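Long-range contact in metallo-beta-lactamase family protein (Thermus thermophilus, PDB 2ZO4), which binds two zinc ions in a metallo-beta-lactamase fold and is probably a hydrolase whose substrate is not established: residues F214-V228 with V240-Q252. Residues are numbered along the deposited sequence; the frame is centred on the assembly and turned at random.
Sequences FLRSLDRLADLGARV and VRQRAEELKAHHQ
Lys-248 reaches from helix 240-252 across to the nearly antiparallel helix 214-222, whose axis passes 8.5 Å away at 160°. Its CB and CG lead out from the helix without a close partner in 214-228; the bend at chi2 (82°) then turns CD onto Leu-218, with Lys-248 CD 3.7 Å from Leu-218 CB. CE passes beside the Asp-219 carboxylate, and after a second bend at chi4 Lys-248 NZ donates to Leu-215 O at 2.7 Å from above the carbonyl plane, on the face opposite Asp-219 N. The ammonium also forms a salt bridge with Asp-219, although the hydrogen bond from Lys-248 NZ to Asp-219 OD2 (2.9 Å) is weak. Leu-218 also crosses Leu-247 at about a right angle, CD1 on CB, and Ala-222 CB lies 3.8 Å from Ala-244 CB. At the other end Arg-241 lays one guanidinium face over Ala-222 O, while its NH1 forms a salt bridge with Asp-223 OD1, met on the anti side. Phe-214 CE2 lies 3.5 Å from His-251 NE2, a nitrogen hydrogen-bonded to Ser-197. This helix-strand-helix unit packs outside the second sheet of the metallo-beta-lactamase sandwich, Leu-221 touching Leu-186, its Phe-214 end approaching zinc ligand His-171.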
loop_
_atom_site.group_PDB
_atom_site.type_symbol
_atom_site.label_atom_id
_atom_site.label_comp_id
_atom_site.label_asym_id
_atom_site.label_seq_id
_atom_site.Cartn_x
_atom_site.Cartn_y
_atom_site.Cartn_z
ATOM N N PHE A 214 -6.121 -9.723 -1.454
ATOM C CA PHE A 214 -5.789 -8.866 -2.592
ATOM C C PHE A 214 -6.677 -9.159 -3.787
ATOM O O PHE A 214 -7.162 -8.240 -4.440
ATOM C CB PHE A 214 -4.315 -9.016 -2.986
ATOM C CG PHE A 214 -3.878 -8.072 -4.074
ATOM C CD1 PHE A 214 -3.635 -6.726 -3.791
ATOM C CD2 PHE A 214 -3.698 -8.526 -5.379
ATOM C CE1 PHE A 214 -3.230 -5.844 -4.801
ATOM C CE2 PHE A 214 -3.295 -7.653 -6.393
ATOM C CZ PHE A 214 -3.067 -6.310 -6.103
ATOM N N LEU A 215 -6.884 -10.442 -4.065
ATOM C CA LEU A 215 -7.711 -10.861 -5.192
ATOM C C LEU A 215 -9.195 -10.553 -4.963
ATOM O O LEU A 215 -9.914 -10.207 -5.901
ATOM C CB LEU A 215 -7.475 -12.345 -5.524
ATOM C CG LEU A 215 -6.048 -12.710 -5.977
ATOM C CD1 LEU A 215 -5.832 -14.223 -6.016
ATOM C CD2 LEU A 215 -5.699 -12.081 -7.326
ATOM N N ARG A 216 -9.650 -10.656 -3.717
ATOM C CA ARG A 216 -11.025 -10.273 -3.388
ATOM C C ARG A 216 -11.217 -8.757 -3.512
ATOM O O ARG A 216 -12.288 -8.293 -3.901
ATOM C CB ARG A 216 -11.407 -10.772 -1.992
ATOM C CG ARG A 216 -12.843 -10.483 -1.588
ATOM C CD ARG A 216 -13.538 -11.730 -1.065
ATOM N NE ARG A 216 -14.238 -12.455 -2.127
ATOM C CZ ARG A 216 -15.540 -12.337 -2.397
ATOM N NH1 ARG A 216 -16.310 -11.519 -1.687
ATOM N NH2 ARG A 216 -16.077 -13.040 -3.388
ATOM N N SER A 217 -10.172 -7.998 -3.185
ATOM C CA SER A 217 -10.200 -6.537 -3.308
ATOM C C SER A 217 -10.288 -6.102 -4.770
ATOM O O SER A 217 -11.032 -5.183 -5.098
ATOM C CB SER A 217 -8.983 -5.908 -2.626
ATOM O OG SER A 217 -9.026 -6.130 -1.229
ATOM N N LEU A 218 -9.535 -6.780 -5.635
ATOM C CA LEU A 218 -9.603 -6.563 -7.084
ATOM C C LEU A 218 -11.003 -6.836 -7.630
ATOM O O LEU A 218 -11.490 -6.087 -8.474
ATOM C CB LEU A 218 -8.585 -7.439 -7.822
ATOM C CG LEU A 218 -7.084 -7.292 -7.555
ATOM C CD1 LEU A 218 -6.322 -8.365 -8.319
ATOM C CD2 LEU A 218 -6.568 -5.897 -7.911
ATOM N N ASP A 219 -11.636 -7.906 -7.149
ATOM C CA ASP A 219 -13.027 -8.226 -7.492
ATOM C C ASP A 219 -13.962 -7.086 -7.107
ATOM O O ASP A 219 -14.800 -6.671 -7.908
ATOM C CB ASP A 219 -13.481 -9.506 -6.782
ATOM C CG ASP A 219 -13.085 -10.773 -7.520
ATOM O OD1 ASP A 219 -13.216 -10.829 -8.764
ATOM O OD2 ASP A 219 -12.650 -11.733 -6.845
ATOM N N ARG A 220 -13.806 -6.590 -5.877
ATOM C CA ARG A 220 -14.615 -5.492 -5.342
ATOM C C ARG A 220 -14.479 -4.242 -6.213
ATOM O O ARG A 220 -15.481 -3.638 -6.592
ATOM C CB ARG A 220 -14.210 -5.195 -3.890
ATOM C CG ARG A 220 -15.240 -4.427 -3.063
ATOM C CD ARG A 220 -14.798 -2.993 -2.772
ATOM N NE ARG A 220 -15.747 -2.294 -1.902
ATOM C CZ ARG A 220 -15.660 -2.223 -0.573
ATOM N NH1 ARG A 220 -14.656 -2.799 0.078
ATOM N NH2 ARG A 220 -16.586 -1.561 0.113
ATOM N N LEU A 221 -13.240 -3.880 -6.544
ATOM C CA LEU A 221 -12.963 -2.732 -7.414
ATOM C C LEU A 221 -13.454 -2.937 -8.847
ATOM O O LEU A 221 -13.891 -1.986 -9.488
ATOM C CB LEU A 221 -11.469 -2.385 -7.416
ATOM C CG LEU A 221 -10.833 -1.978 -6.082
ATOM C CD1 LEU A 221 -9.351 -1.651 -6.277
ATOM C CD2 LEU A 221 -11.576 -0.809 -5.431
ATOM N N ALA A 222 -13.383 -4.172 -9.339
ATOM C CA ALA A 222 -13.843 -4.498 -10.692
ATOM C C ALA A 222 -15.339 -4.226 -10.879
ATOM O O ALA A 222 -15.755 -3.742 -11.931
ATOM C CB ALA A 222 -13.518 -5.942 -11.036
ATOM N N ASP A 223 -16.127 -4.527 -9.849
ATOM C CA ASP A 223 -17.585 -4.377 -9.887
ATOM C C ASP A 223 -18.062 -3.008 -9.404
ATOM O O ASP A 223 -19.265 -2.729 -9.402
ATOM C CB ASP A 223 -18.251 -5.478 -9.047
ATOM C CG ASP A 223 -17.898 -6.877 -9.524
ATOM O OD1 ASP A 223 -17.981 -7.138 -10.743
ATOM O OD2 ASP A 223 -17.545 -7.726 -8.674
ATOM N N LEU A 224 -17.119 -2.158 -9.002
ATOM C CA LEU A 224 -17.443 -0.857 -8.417
ATOM C C LEU A 224 -18.211 0.063 -9.364
ATOM O O LEU A 224 -19.127 0.768 -8.940
ATOM C CB LEU A 224 -16.170 -0.155 -7.918
ATOM C CG LEU A 224 -16.300 1.073 -7.009
ATOM C CD1 LEU A 224 -17.006 0.751 -5.680
ATOM C CD2 LEU A 224 -14.922 1.667 -6.752
ATOM N N GLY A 225 -17.835 0.053 -10.640
ATOM C CA GLY A 225 -18.444 0.943 -11.627
ATOM C C GLY A 225 -17.743 2.286 -11.718
ATOM O O GLY A 225 -18.322 3.260 -12.206
ATOM N N ALA A 226 -16.496 2.339 -11.244
ATOM C CA ALA A 226 -15.702 3.568 -11.288
ATOM C C ALA A 226 -15.400 3.966 -12.731
ATOM O O ALA A 226 -15.189 3.106 -13.590
ATOM C CB ALA A 226 -14.411 3.406 -10.497
ATOM N N ARG A 227 -15.389 5.272 -12.983
ATOM C CA ARG A 227 -15.161 5.811 -14.323
ATOM C C ARG A 227 -13.684 6.032 -14.608
ATOM O O ARG A 227 -13.258 6.014 -15.763
ATOM C CB ARG A 227 -15.944 7.114 -14.511
ATOM C CG ARG A 227 -17.449 6.890 -14.539
ATOM C CD ARG A 227 -18.232 8.182 -14.720
ATOM N NE ARG A 227 -19.632 7.892 -15.036
ATOM C CZ ARG A 227 -20.095 7.640 -16.262
ATOM N NH1 ARG A 227 -19.276 7.631 -17.307
ATOM N NH2 ARG A 227 -21.382 7.389 -16.444
ATOM N N VAL A 228 -12.911 6.243 -13.547
ATOM C CA VAL A 228 -11.465 6.443 -13.641
ATOM C C VAL A 228 -10.837 6.182 -12.268
ATOM O O VAL A 228 -11.484 6.379 -11.236
ATOM C CB VAL A 228 -11.112 7.875 -14.164
ATOM C CG1 VAL A 228 -11.494 8.952 -13.141
ATOM C CG2 VAL A 228 -9.635 7.979 -14.538
ATOM N N VAL A 240 -11.159 0.759 -15.067
ATOM C CA VAL A 240 -10.856 0.168 -13.765
ATOM C C VAL A 240 -11.137 -1.338 -13.738
ATOM O O VAL A 240 -10.319 -2.107 -13.232
ATOM C CB VAL A 240 -11.606 0.907 -12.622
ATOM C CG1 VAL A 240 -11.404 0.205 -11.276
ATOM C CG2 VAL A 240 -11.141 2.350 -12.536
ATOM N N ARG A 241 -12.276 -1.751 -14.297
ATOM C CA ARG A 241 -12.633 -3.170 -14.371
ATOM C C ARG A 241 -11.589 -3.952 -15.158
ATOM O O ARG A 241 -11.195 -5.051 -14.752
ATOM C CB ARG A 241 -14.026 -3.381 -14.988
ATOM C CG ARG A 241 -14.422 -4.861 -15.108
ATOM C CD ARG A 241 -15.749 -5.094 -15.849
ATOM N NE ARG A 241 -16.916 -4.660 -15.078
ATOM C CZ ARG A 241 -17.511 -5.373 -14.123
ATOM N NH1 ARG A 241 -17.058 -6.578 -13.786
ATOM N NH2 ARG A 241 -18.563 -4.871 -13.490
ATOM N N GLN A 242 -11.138 -3.370 -16.269
ATOM C CA GLN A 242 -10.165 -4.014 -17.150
ATOM C C GLN A 242 -8.839 -4.241 -16.445
ATOM O O GLN A 242 -8.293 -5.340 -16.504
ATOM C CB GLN A 242 -9.954 -3.199 -18.431
ATOM C CG GLN A 242 -9.033 -3.854 -19.448
ATOM C CD GLN A 242 -8.805 -2.990 -20.676
ATOM O OE1 GLN A 242 -9.752 -2.465 -21.268
ATOM N NE2 GLN A 242 -7.543 -2.838 -21.066
ATOM N N ARG A 243 -8.326 -3.210 -15.775
ATOM C CA ARG A 243 -7.071 -3.342 -15.031
ATOM C C ARG A 243 -7.180 -4.334 -13.865
ATOM O O ARG A 243 -6.259 -5.115 -13.626
ATOM C CB ARG A 243 -6.565 -1.980 -14.539
ATOM C CG ARG A 243 -5.149 -2.004 -13.949
ATOM C CD ARG A 243 -4.135 -2.621 -14.919
ATOM N NE ARG A 243 -2.832 -2.833 -14.293
ATOM C CZ ARG A 243 -1.947 -3.751 -14.676
ATOM N NH1 ARG A 243 -2.210 -4.564 -15.695
ATOM N NH2 ARG A 243 -0.793 -3.858 -14.031
ATOM N N ALA A 244 -8.304 -4.298 -13.153
ATOM C CA ALA A 244 -8.571 -5.245 -12.065
ATOM C C ALA A 244 -8.582 -6.691 -12.575
ATOM O O ALA A 244 -8.032 -7.586 -11.933
ATOM C CB ALA A 244 -9.881 -4.911 -11.382
ATOM N N GLU A 245 -9.197 -6.904 -13.736
ATOM C CA GLU A 245 -9.196 -8.217 -14.376
ATOM C C GLU A 245 -7.804 -8.620 -14.862
ATOM O O GLU A 245 -7.446 -9.791 -14.792
ATOM C CB GLU A 245 -10.214 -8.285 -15.524
ATOM C CG GLU A 245 -11.682 -8.317 -15.069
ATOM C CD GLU A 245 -12.008 -9.490 -14.146
ATOM O OE1 GLU A 245 -11.583 -10.633 -14.440
ATOM O OE2 GLU A 245 -12.701 -9.269 -13.126
ATOM N N GLU A 246 -7.028 -7.648 -15.341
ATOM C CA GLU A 246 -5.640 -7.885 -15.755
ATOM C C GLU A 246 -4.737 -8.301 -14.586
ATOM O O GLU A 246 -3.875 -9.162 -14.742
ATOM C CB GLU A 246 -5.057 -6.652 -16.455
ATOM C CG GLU A 246 -5.535 -6.459 -17.895
ATOM C CD GLU A 246 -5.152 -5.109 -18.491
ATOM O OE1 GLU A 246 -4.419 -4.323 -17.843
ATOM O OE2 GLU A 246 -5.590 -4.832 -19.628
ATOM N N LEU A 247 -4.942 -7.686 -13.423
ATOM C CA LEU A 247 -4.139 -7.996 -12.234
ATOM C C LEU A 247 -4.512 -9.345 -11.631
ATOM O O LEU A 247 -3.669 -10.031 -11.053
ATOM C CB LEU A 247 -4.251 -6.881 -11.194
ATOM C CG LEU A 247 -3.488 -5.598 -11.529
ATOM C CD1 LEU A 247 -3.872 -4.471 -10.579
ATOM C CD2 LEU A 247 -1.988 -5.841 -11.503
ATOM N N LYS A 248 -5.783 -9.709 -11.775
ATOM C CA LYS A 248 -6.268 -11.042 -11.445
ATOM C C LYS A 248 -5.506 -12.081 -12.265
ATOM O O LYS A 248 -4.930 -13.021 -11.714
ATOM C CB LYS A 248 -7.752 -11.134 -11.782
ATOM C CG LYS A 248 -8.609 -11.682 -10.684
ATOM C CD LYS A 248 -8.948 -10.588 -9.701
ATOM C CE LYS A 248 -10.200 -10.927 -8.923
ATOM N NZ LYS A 248 -10.001 -11.977 -7.876
ATOM N N ALA A 249 -5.499 -11.882 -13.584
ATOM C CA ALA A 249 -4.848 -12.790 -14.527
ATOM C C ALA A 249 -3.340 -12.845 -14.305
ATOM O O ALA A 249 -2.735 -13.914 -14.391
ATOM C CB ALA A 249 -5.168 -12.382 -15.968
ATOM N N HIS A 250 -2.751 -11.688 -14.012
ATOM C CA HIS A 250 -1.331 -11.566 -13.682
ATOM C C HIS A 250 -0.926 -12.486 -12.533
ATOM O O HIS A 250 0.032 -13.246 -12.647
ATOM C CB HIS A 250 -0.989 -10.108 -13.338
ATOM C CG HIS A 250 0.413 -9.913 -12.851
ATOM N ND1 HIS A 250 1.512 -10.045 -13.672
ATOM C CD2 HIS A 250 0.897 -9.598 -11.624
ATOM C CE1 HIS A 250 2.612 -9.819 -12.973
ATOM N NE2 HIS A 250 2.266 -9.546 -11.728
ATOM N N HIS A 251 -1.658 -12.415 -11.425
ATOM C CA HIS A 251 -1.331 -13.224 -10.255
ATOM C C HIS A 251 -1.609 -14.705 -10.467
ATOM O O HIS A 251 -0.899 -15.549 -9.926
ATOM C CB HIS A 251 -2.008 -12.680 -9.000
ATOM C CG HIS A 251 -1.371 -11.426 -8.490
ATOM N ND1 HIS A 251 -0.203 -11.434 -7.759
ATOM C CD2 HIS A 251 -1.709 -10.126 -8.649
ATOM C CE1 HIS A 251 0.140 -10.191 -7.471
ATOM N NE2 HIS A 251 -0.759 -9.379 -7.997
ATOM N N GLN A 252 -2.619 -15.011 -11.278
ATOM C CA GLN A 252 -2.865 -16.382 -11.700
ATOM C C GLN A 252 -1.670 -16.936 -12.489
ATOM O O GLN A 252 -1.265 -18.081 -12.283
ATOM C CB GLN A 252 -4.154 -16.473 -12.519
ATOM C CG GLN A 252 -4.862 -17.816 -12.411
ATOM C CD GLN A 252 -5.274 -18.158 -10.981
ATOM O OE1 GLN A 252 -5.715 -17.295 -10.213
ATOM N NE2 GLN A 252 -5.129 -19.427 -10.621
HETATM O O HOH W 1 -14.757 -9.631 -10.661
HETATM O O HOH W 2 -14.941 0.294 -13.893
HETATM O O HOH W 3 -13.159 2.901 -15.560
#